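Local coordinates for protein putative silent information regulator 2,Putative silent information regulator 2 (Leishmania infantum, PDB 5OL0) that binds a zinc ion and probably acts as a sirtuin-family NAD-dependent protein deacetylase thought to regulate gene expression, at residues I111-D116 with S300-K305. Sequence-based numbering, arbitrary orientation.
Sequences IRLLQD and SEALAK
L113, A302 and L303 show how a single leucine can join two helices of a sirtuin Rossmann-type domain: helix 106-116, which packs on the central parallel sheet, and helix 300-308, near the end of the modelled chain. From CB, which is directed at the second helix, the L113 side chain runs to CG, set anti to its own carbonyl carbon, and there it forks. With chi2 at -177°, CD1 is anti to CA and extends toward the other helix, lying 3.7 Å from L303 N, a van der Waals contact with the amide nitrogen, and 3.8 Å from L303 CB. A302 CB sits against both methyls, 4.0 Å from CD2 and 4.1 Å from CD1; CD1 alone reaches on to L303. No hydrogen bond crosses between the segments, and the CA atoms of L113 and L303 are 7.4 Å apart.

On the sheet side of helix 106-116, I111 and L114 pack against strand 36-40. R306, of helix 300-308, touches L113 and R112. A salt bridge joins R112 to D116, one turn later: the N-H of R112 NE makes a bent, weak bond to D116 OD2 at 2.9 Å and a long, weak one to OD1, which lies in the guanidinium plane at its edge.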
# COMPACT_ATOMS: atom_id res chain seq x y z
N ILE A 111 -1.85 11.59 4.22
CA ILE A 111 -1.61 10.76 5.34
C ILE A 111 -0.59 11.43 6.30
O ILE A 111 -0.67 11.30 7.52
CB ILE A 111 -1.12 9.33 4.84
CG1 ILE A 111 -2.20 8.63 4.03
CG2 ILE A 111 -0.72 8.50 6.03
CD1 ILE A 111 -1.73 7.37 3.32
N ARG A 112 0.44 12.02 5.73
CA ARG A 112 1.33 12.80 6.50
C ARG A 112 0.57 13.88 7.28
O ARG A 112 0.87 14.10 8.48
CB ARG A 112 2.38 13.42 5.61
CG ARG A 112 3.21 14.55 6.21
CD ARG A 112 4.01 14.05 7.36
NE ARG A 112 4.83 15.09 7.99
CZ ARG A 112 5.95 15.66 7.47
NH1 ARG A 112 6.62 16.55 8.20
NH2 ARG A 112 6.41 15.39 6.25
N LEU A 113 -0.34 14.58 6.64
CA LEU A 113 -1.15 15.56 7.39
C LEU A 113 -1.93 14.92 8.52
O LEU A 113 -1.99 15.51 9.60
CB LEU A 113 -2.11 16.29 6.51
CG LEU A 113 -1.45 17.13 5.41
CD1 LEU A 113 -2.58 17.86 4.69
CD2 LEU A 113 -0.36 18.08 5.90
N LEU A 114 -2.53 13.72 8.31
CA LEU A 114 -3.24 13.10 9.42
C LEU A 114 -2.27 12.88 10.58
O LEU A 114 -2.64 13.06 11.71
CB LEU A 114 -3.87 11.77 9.05
CG LEU A 114 -5.00 11.87 8.00
CD1 LEU A 114 -5.53 10.47 7.63
CD2 LEU A 114 -6.13 12.76 8.53
N GLN A 115 -1.04 12.50 10.30
CA GLN A 115 -0.08 12.25 11.35
C GLN A 115 0.22 13.53 12.10
O GLN A 115 0.18 13.57 13.32
CB GLN A 115 1.23 11.73 10.78
CG GLN A 115 2.45 11.77 11.68
CD GLN A 115 3.64 11.32 10.88
OE1 GLN A 115 3.74 10.15 10.48
NE2 GLN A 115 4.51 12.26 10.54
N ASP A 116 0.49 14.57 11.35
CA ASP A 116 0.78 15.87 11.99
C ASP A 116 -0.38 16.46 12.77
O ASP A 116 -0.14 17.22 13.71
CB ASP A 116 1.32 16.85 10.99
CG ASP A 116 2.68 16.39 10.41
OD1 ASP A 116 3.30 15.45 10.97
OD2 ASP A 116 3.12 16.94 9.39
N SER A 300 -6.93 22.04 3.64
CA SER A 300 -6.69 22.26 2.22
C SER A 300 -5.47 23.15 1.97
O SER A 300 -4.76 22.92 0.98
CB SER A 300 -7.93 22.86 1.52
OG SER A 300 -8.27 24.08 2.12
N GLU A 301 -5.17 24.09 2.87
CA GLU A 301 -3.95 24.88 2.69
C GLU A 301 -2.72 24.08 2.98
O GLU A 301 -1.78 24.20 2.27
CB GLU A 301 -3.93 26.15 3.52
CG GLU A 301 -4.92 27.20 3.02
CD GLU A 301 -4.68 27.57 1.56
OE1 GLU A 301 -3.55 27.93 1.20
OE2 GLU A 301 -5.62 27.46 0.75
N ALA A 302 -2.73 23.29 4.04
CA ALA A 302 -1.57 22.46 4.34
C ALA A 302 -1.26 21.45 3.24
O ALA A 302 -0.07 21.24 2.88
CB ALA A 302 -1.76 21.78 5.68
N LEU A 303 -2.31 20.93 2.61
CA LEU A 303 -2.14 19.95 1.54
C LEU A 303 -1.62 20.55 0.27
O LEU A 303 -0.80 19.93 -0.38
CB LEU A 303 -3.46 19.19 1.21
CG LEU A 303 -3.37 18.07 0.16
CD1 LEU A 303 -2.38 16.95 0.52
CD2 LEU A 303 -4.76 17.48 -0.01
N ALA A 304 -2.13 21.73 -0.13
CA ALA A 304 -1.68 22.40 -1.37
C ALA A 304 -0.21 22.79 -1.19
O ALA A 304 0.60 22.61 -2.07
CB ALA A 304 -2.54 23.61 -1.69
N LYS A 305 0.14 23.19 0.02
CA LYS A 305 1.50 23.52 0.32
C LYS A 305 2.42 22.30 0.24
O LYS A 305 3.56 22.44 -0.20
CB LYS A 305 1.59 24.13 1.72
CG LYS A 305 3.01 24.54 2.10
CD LYS A 305 3.06 25.33 3.39
CE LYS A 305 4.49 25.75 3.69
NZ LYS A 305 4.69 25.85 5.16